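Spherulin-4 (Aspergillus clavatus, PDB 5C5G) is a glycoside hydrolase with a (beta/alpha) barrel fold that probably cleaves galactosaminogalactan, a polymer containing N-acetylgalactosamine, as part of the biosynthesis of that cell-surface polysaccharide. Local coordinates at residues K83-I86 / S87-R90; S246-V249 / D250-S254; T101-N105 / A106-V110. One frame throughout, in Å; residues are numbered along the deposited sequence.

How the interactions relate
All three contacts are local and lie on the outer layer of the eight-stranded barrel. Interactions 1 and 3 sit on the surface at the two ends of helix 86-103, about 24 Å apart between centres: residues 83-90 start the helix and residues 101-110 lead out of it toward strand 112-116. Interaction 2, in the closing helix 245-252, is partly buried and lies across the chain's centre from interaction 1. Chemistry follows place. Both ends of helix 86-103 use asparagine oxygens to take backbone N-H groups, and interaction 1 adds a long Arg-Glu salt bridge, whereas interaction 2 turns an aromatic ring and selenomethionine inward and keeps its aspartate among waters and a lysine.

Interaction 1. Residues K83-I86 / S87-R90; sequences KRNI and SEVR
A chi1 of -166° swings the Asn85 amide beside its carbonyl carbon, and a chi1 of 66° sets the Ser87 hydroxyl between N and the carbonyl carbon, so that the two meet: Ser87 OG donates to Asn85 OD1 at 2.8 Å, from well above the amide plane. Ser87 N reaches the same OD1 at 3.0 Å, much nearer that plane, so two donors grip one oxygen. Asparagine suits this place because its short amide can reach forward to a first-turn N-H that has no carbonyl one turn earlier to bond to, and serine suits position 87 because its small hydroxyl also reaches OD1. This is an N-cap, and it opens helix 86-103, which follows strand 71-78 in the barrel. The Asn85 carbonyl is shared too, Val89 N donating to Asn85 O at 3.2 Å and Glu88 N at 3.0 Å. The extended Arg84 chain passes beside Val89, its CG 3.9 Å from Val89 CG2, and lays one guanidinium face over the backbone of Glu88 and Val89. Its salt bridge to Glu88 is long, NE to OE1 4.0 Å, with the two planes 66° apart; Asp92 and the carbonyl of Ala78 hold the guanidinium tip. This arginine side chain lies about 7 Å from that of Tyr76, which binds N-acetyl-D-galactosamine. Water 1 joins Asn85 N to Glu88 OE1. Val89, the buried member, packs on Tyr129 and Leu133 of helix 124-139.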
loop_
_atom_site.group_PDB
_atom_site.type_symbol
_atom_site.label_atom_id
_atom_site.label_comp_id
_atom_site.label_asym_id
_atom_site.label_seq_id
_atom_site.Cartn_x
_atom_site.Cartn_y
_atom_site.Cartn_z
ATOM N N LYS A 83 -16.327 -6.217 -9.907
ATOM C CA LYS A 83 -17.771 -6.380 -10.008
ATOM C C LYS A 83 -18.495 -5.159 -9.453
ATOM O O LYS A 83 -19.684 -4.979 -9.698
ATOM C CB LYS A 83 -18.236 -7.631 -9.252
ATOM C CG LYS A 83 -17.714 -8.939 -9.827
ATOM C CD LYS A 83 -17.889 -10.086 -8.835
ATOM N N ARG A 84 -17.795 -4.324 -8.696
ATOM C CA ARG A 84 -18.423 -3.146 -8.139
ATOM C C ARG A 84 -18.706 -2.165 -9.262
ATOM O O ARG A 84 -17.848 -1.924 -10.122
ATOM C CB ARG A 84 -17.515 -2.514 -7.084
ATOM C CG ARG A 84 -18.171 -1.384 -6.337
ATOM C CD ARG A 84 -17.338 -1.001 -5.149
ATOM N NE ARG A 84 -17.965 0.090 -4.408
ATOM C CZ ARG A 84 -17.358 1.189 -3.974
ATOM N NH1 ARG A 84 -16.076 1.395 -4.186
ATOM N NH2 ARG A 84 -18.049 2.108 -3.314
ATOM N N ASN A 85 -19.910 -1.606 -9.255
ATOM C CA ASN A 85 -20.311 -0.633 -10.258
ATOM C C ASN A 85 -19.269 0.468 -10.368
ATOM O O ASN A 85 -18.874 1.056 -9.369
ATOM C CB ASN A 85 -21.666 -0.037 -9.877
ATOM C CG ASN A 85 -22.308 0.727 -11.012
ATOM O OD1 ASN A 85 -21.678 1.565 -11.657
ATOM N ND2 ASN A 85 -23.577 0.432 -11.268
ATOM N N ILE A 86 -18.809 0.729 -11.581
ATOM C CA ILE A 86 -17.711 1.651 -11.783
ATOM C C ILE A 86 -18.093 3.074 -11.358
ATOM O O ILE A 86 -17.221 3.846 -10.932
ATOM C CB ILE A 86 -17.185 1.578 -13.241
ATOM C CG1 ILE A 86 -15.783 2.188 -13.313
ATOM C CG2 ILE A 86 -18.169 2.219 -14.220
ATOM C CD1 ILE A 86 -15.015 1.821 -14.578
ATOM N N SER A 87 -19.373 3.425 -11.427
ATOM C CA SER A 87 -19.783 4.745 -10.972
ATOM C C SER A 87 -19.598 4.897 -9.459
ATOM O O SER A 87 -19.312 5.993 -8.979
ATOM C CB SER A 87 -21.231 5.044 -11.369
ATOM O OG SER A 87 -22.131 4.187 -10.690
ATOM N N GLU A 88 -19.739 3.803 -8.715
ATOM C CA GLU A 88 -19.554 3.840 -7.267
ATOM C C GLU A 88 -18.073 3.915 -6.935
ATOM O O GLU A 88 -17.655 4.639 -6.032
ATOM C CB GLU A 88 -20.200 2.617 -6.617
ATOM C CG GLU A 88 -21.717 2.612 -6.761
ATOM C CD GLU A 88 -22.357 1.298 -6.361
ATOM O OE1 GLU A 88 -21.717 0.517 -5.625
ATOM O OE2 GLU A 88 -23.504 1.050 -6.790
ATOM N N VAL A 89 -17.265 3.188 -7.690
ATOM C CA VAL A 89 -15.823 3.279 -7.534
ATOM C C VAL A 89 -15.377 4.719 -7.819
ATOM O O VAL A 89 -14.597 5.305 -7.071
ATOM C CB VAL A 89 -15.105 2.295 -8.467
ATOM C CG1 VAL A 89 -13.616 2.457 -8.375
ATOM C CG2 VAL A 89 -15.491 0.860 -8.126
ATOM N N ARG A 90 -15.890 5.300 -8.892
ATOM C CA ARG A 90 -15.542 6.660 -9.248
ATOM C C ARG A 90 -15.975 7.656 -8.171
ATOM O O ARG A 90 -15.251 8.604 -7.886
ATOM C CB ARG A 90 -16.138 7.024 -10.592
ATOM C CG ARG A 90 -15.791 8.414 -11.030
ATOM C CD ARG A 90 -15.994 8.578 -12.512
ATOM N NE ARG A 90 -15.411 9.828 -12.980
ATOM C CZ ARG A 90 -15.059 10.064 -14.240
ATOM N NH1 ARG A 90 -15.227 9.133 -15.164
ATOM N NH2 ARG A 90 -14.534 11.237 -14.570
HETATM O O HOH W 1 -21.810 -2.269 -7.238
#

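Interaction 2. Residues S246-V249 / D250-S254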
loop_
_atom_site.group_PDB
_atom_site.type_symbol
_atom_site.label_atom_id
_atom_site.label_comp_id
_atom_site.label_asym_id
_atom_site.label_seq_id
_atom_site.Cartn_x
_atom_site.Cartn_y
_atom_site.Cartn_z
ATOM N N SER A 246 9.943 -1.185 14.136
ATOM C CA SER A 246 11.072 -0.271 14.002
ATOM C C SER A 246 12.271 -0.993 13.376
ATOM O O SER A 246 12.994 -0.407 12.580
ATOM C CB SER A 246 11.440 0.378 15.339
ATOM O OG SER A 246 11.724 -0.588 16.319
ATOM N N GLU A 247 12.491 -2.250 13.762
ATOM C CA GLU A 247 13.589 -3.038 13.215
ATOM C C GLU A 247 13.384 -3.278 11.720
ATOM O O GLU A 247 14.324 -3.178 10.941
ATOM C CB GLU A 247 13.733 -4.373 13.954
ATOM C CG GLU A 247 14.286 -4.250 15.360
ATOM C CD GLU A 247 13.241 -3.948 16.430
ATOM O OE1 GLU A 247 12.065 -3.658 16.137
ATOM O OE2 GLU A 247 13.630 -3.988 17.616
ATOM N N PHE A 248 12.159 -3.603 11.327
ATOM C CA PHE A 248 11.835 -3.764 9.923
ATOM C C PHE A 248 12.168 -2.499 9.134
ATOM O O PHE A 248 12.837 -2.564 8.112
ATOM C CB PHE A 248 10.352 -4.147 9.772
ATOM C CG PHE A 248 9.803 -3.967 8.387
ATOM C CD1 PHE A 248 10.341 -4.637 7.305
ATOM C CD2 PHE A 248 8.758 -3.101 8.164
ATOM C CE1 PHE A 248 9.826 -4.436 6.028
ATOM C CE2 PHE A 248 8.244 -2.919 6.897
ATOM C CZ PHE A 248 8.789 -3.583 5.834
ATOM N N VAL A 249 11.713 -1.343 9.605
ATOM C CA VAL A 249 11.969 -0.126 8.859
ATOM C C VAL A 249 13.473 0.192 8.848
ATOM O O VAL A 249 13.999 0.645 7.835
ATOM C CB VAL A 249 11.124 1.044 9.361
ATOM C CG1 VAL A 249 11.410 2.285 8.520
ATOM C CG2 VAL A 249 9.655 0.688 9.264
ATOM N N ASP A 250 14.178 -0.070 9.945
ATOM C CA ASP A 250 15.627 0.124 9.967
ATOM C C ASP A 250 16.300 -0.710 8.871
ATOM O O ASP A 250 17.249 -0.266 8.227
ATOM C CB ASP A 250 16.239 -0.275 11.325
ATOM C CG ASP A 250 16.005 0.757 12.426
ATOM O OD1 ASP A 250 15.550 1.881 12.138
ATOM O OD2 ASP A 250 16.307 0.433 13.596
ATOM N N LEU A 251 15.823 -1.930 8.672
ATOM C CA LEU A 251 16.400 -2.797 7.654
ATOM C C LEU A 251 16.049 -2.300 6.261
ATOM O O LEU A 251 16.840 -2.425 5.325
ATOM C CB LEU A 251 15.896 -4.228 7.827
ATOM C CG LEU A 251 16.486 -4.926 9.042
ATOM C CD1 LEU A 251 15.654 -6.159 9.363
ATOM C CD2 LEU A 251 17.953 -5.297 8.804
HETATM N N MSE A 252 14.870 -1.721 6.109
HETATM C CA MSE A 252 14.489 -1.115 4.840
HETATM C C MSE A 252 15.361 0.101 4.535
HETATM O O MSE A 252 15.613 0.401 3.366
HETATM C CB MSE A 252 12.997 -0.775 4.834
HETATM C CG MSE A 252 12.134 -2.035 4.939
HETATM SE SE MSE A 252 12.009 -3.004 3.245
HETATM C CE MSE A 252 10.768 -1.806 2.387
ATOM N N ALA A 253 15.844 0.784 5.575
ATOM C CA ALA A 253 16.710 1.946 5.433
ATOM C C ALA A 253 18.162 1.575 5.165
ATOM O O ALA A 253 18.961 2.440 4.834
ATOM C CB ALA A 253 16.640 2.793 6.691
ATOM N N SER A 254 18.491 0.295 5.303
ATOM C CA SER A 254 19.865 -0.195 5.206
ATOM C C SER A 254 20.265 -0.579 3.782
ATOM O O SER A 254 19.427 -0.684 2.884
ATOM C CB SER A 254 20.017 -1.401 6.127
ATOM O OG SER A 254 19.821 -1.017 7.477
ATOM O OXT SER A 254 21.461 -0.790 3.525
HETATM O O HOH W 2 13.199 2.427 12.717
HETATM O O HOH W 3 14.850 -0.097 15.951
#
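Met252, present as selenomethionine, reaches back one helical turn to Phe248. Its CB lies 3.5 Å from Val249 O, still against the backbone. CG comes next, over the face of the Phe248 ring: it is 3.5 Å from Phe248 CE1 and 30° off the ring normal, a CH-pi contact. A bend at chi2 (-78°) then carries SE off to the side of the Phe248 ring, 4.8 Å from its centroid and oblique to it. A second bend, at chi3 (-76°), leaves the terminal CE more than 4.2 Å from every ring atom. A flexible, polarisable chain suits this spot, since it can follow the ring and still pack against Val218, Ile228 and Val10. In the backbone, Met252 N donates to Phe248 O at 3.0 Å. The outer side is polar. Water 2 links Ser246 O to Asp250 OD1, and water 3 donates to Asp250 OD2 at 2.8 Å and also bonds Ser246 OG, while Lys32 pairs with the carboxylate. At the C-terminus Ser254 OG donates to Asp250 O at 2.8 Å. The helix is thus amphipathic: an i to i+4 Met-aromatic pair faces strands 9-13 and 227-230, the first and last of the closed barrel, as expected for the final helix of a TIM-barrel fold.

Interaction 3. Residues T101-N105 / A106-V110; sequences TQSSN and ANLAV
Ser103, in the last turn of helix 86-103, meets Leu108 across the bend: Ser103 CB lies 3.6 Å from Leu108 CD2, and the hydroxyl runs alongside the same methyl. That hydroxyl bonds chiefly to the carbonyl of Trp99, and Asn105 N also reaches Ser103 OG through a weak bond of 3.1 Å. A small serine suits the place, serving the helix end while leaving room for the leucine. Ser104 follows with positive phi (55°) as the C-prime residue of a Schellman motif, in which the chain reverses and Asn105 N returns to the carbonyl of Pro100. Asn105 then works with both its oxygens. Its carbonyl accepts from Leu108 N at 3.0 Å, closing a type I turn. The side chain, trans about chi1 (-177°), swings forward, and OD1 takes Asn107 N, also at 3.0 Å and from above the amide plane; this is an Asx turn laid over the beta turn. Leu108, the buried residue here, packs on Ile62 and Pro63 of helix 56-66. Two N-H groups of the turn, those of Asn107 and Leu108, are therefore both taken by one asparagine, so the turn is held by two hydrogen bonds to Asn105 and by Leu108 packing on helix 56-66.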
loop_
_atom_site.group_PDB
_atom_site.type_symbol
_atom_site.label_atom_id
_atom_site.label_comp_id
_atom_site.label_asym_id
_atom_site.label_seq_id
_atom_site.Cartn_x
_atom_site.Cartn_y
_atom_site.Cartn_z
ATOM N N THR A 101 -10.114 20.558 -1.317
ATOM C CA THR A 101 -10.988 21.685 -1.631
ATOM C C THR A 101 -12.193 21.724 -0.687
ATOM O O THR A 101 -12.595 22.789 -0.233
ATOM C CB THR A 101 -11.443 21.665 -3.093
ATOM O OG1 THR A 101 -12.007 20.398 -3.415
ATOM C CG2 THR A 101 -10.274 21.917 -4.000
ATOM N N GLN A 102 -12.749 20.565 -0.355
ATOM C CA GLN A 102 -13.892 20.501 0.555
ATOM C C GLN A 102 -13.524 20.986 1.951
ATOM O O GLN A 102 -14.362 21.540 2.652
ATOM C CB GLN A 102 -14.437 19.073 0.630
ATOM C CG GLN A 102 -15.144 18.646 -0.636
ATOM C CD GLN A 102 -16.589 19.091 -0.684
ATOM O OE1 GLN A 102 -17.109 19.675 0.266
ATOM N NE2 GLN A 102 -17.243 18.820 -1.796
ATOM N N SER A 103 -12.278 20.758 2.354
ATOM C CA SER A 103 -11.815 21.132 3.686
ATOM C C SER A 103 -11.111 22.485 3.733
ATOM O O SER A 103 -10.871 23.009 4.813
ATOM C CB SER A 103 -10.835 20.084 4.203
ATOM O OG SER A 103 -9.652 20.061 3.419
ATOM N N SER A 104 -10.769 23.030 2.570
ATOM C CA SER A 104 -9.883 24.201 2.480
ATOM C C SER A 104 -8.562 23.948 3.210
ATOM O O SER A 104 -7.983 24.850 3.805
ATOM C CB SER A 104 -10.553 25.479 3.018
ATOM O OG SER A 104 -11.645 25.890 2.206
ATOM N N ASN A 105 -8.094 22.708 3.162
ATOM C CA ASN A 105 -6.824 22.323 3.761
ATOM C C ASN A 105 -6.038 21.550 2.725
ATOM O O ASN A 105 -6.346 20.404 2.416
ATOM C CB ASN A 105 -7.050 21.470 5.010
ATOM C CG ASN A 105 -5.757 21.108 5.725
ATOM O OD1 ASN A 105 -4.661 21.251 5.183
ATOM N ND2 ASN A 105 -5.885 20.621 6.946
ATOM N N ALA A 106 -5.004 22.186 2.189
ATOM C CA ALA A 106 -4.245 21.583 1.108
ATOM C C ALA A 106 -3.567 20.273 1.505
ATOM O O ALA A 106 -3.275 19.452 0.642
ATOM C CB ALA A 106 -3.212 22.575 0.584
ATOM N N ASN A 107 -3.325 20.084 2.802
ATOM C CA ASN A 107 -2.683 18.867 3.299
ATOM C C ASN A 107 -3.650 17.760 3.693
ATOM O O ASN A 107 -3.222 16.656 4.046
ATOM C CB ASN A 107 -1.744 19.179 4.470
ATOM C CG ASN A 107 -0.317 19.468 4.023
ATOM O OD1 ASN A 107 -0.031 19.543 2.828
ATOM N ND2 ASN A 107 0.586 19.619 4.988
ATOM N N LEU A 108 -4.950 18.040 3.633
ATOM C CA LEU A 108 -5.931 16.979 3.786
ATOM C C LEU A 108 -6.166 16.433 2.396
ATOM O O LEU A 108 -7.085 16.858 1.697
ATOM C CB LEU A 108 -7.233 17.480 4.420
ATOM C CG LEU A 108 -8.211 16.318 4.646
ATOM C CD1 LEU A 108 -7.711 15.358 5.713
ATOM C CD2 LEU A 108 -9.604 16.777 4.990
ATOM N N ALA A 109 -5.317 15.497 1.996
ATOM C CA ALA A 109 -5.272 15.054 0.616
ATOM C C ALA A 109 -4.514 13.755 0.516
ATOM O O ALA A 109 -3.656 13.455 1.359
ATOM C CB ALA A 109 -4.592 16.096 -0.256
ATOM N N VAL A 110 -4.771 13.036 -0.568
ATOM C CA VAL A 110 -3.980 11.866 -0.937
ATOM C C VAL A 110 -3.366 12.106 -2.309
ATOM O O VAL A 110 -3.775 13.019 -3.033
ATOM C CB VAL A 110 -4.818 10.573 -0.884
ATOM C CG1 VAL A 110 -5.329 10.318 0.543
ATOM C CG2 VAL A 110 -5.967 10.625 -1.856
#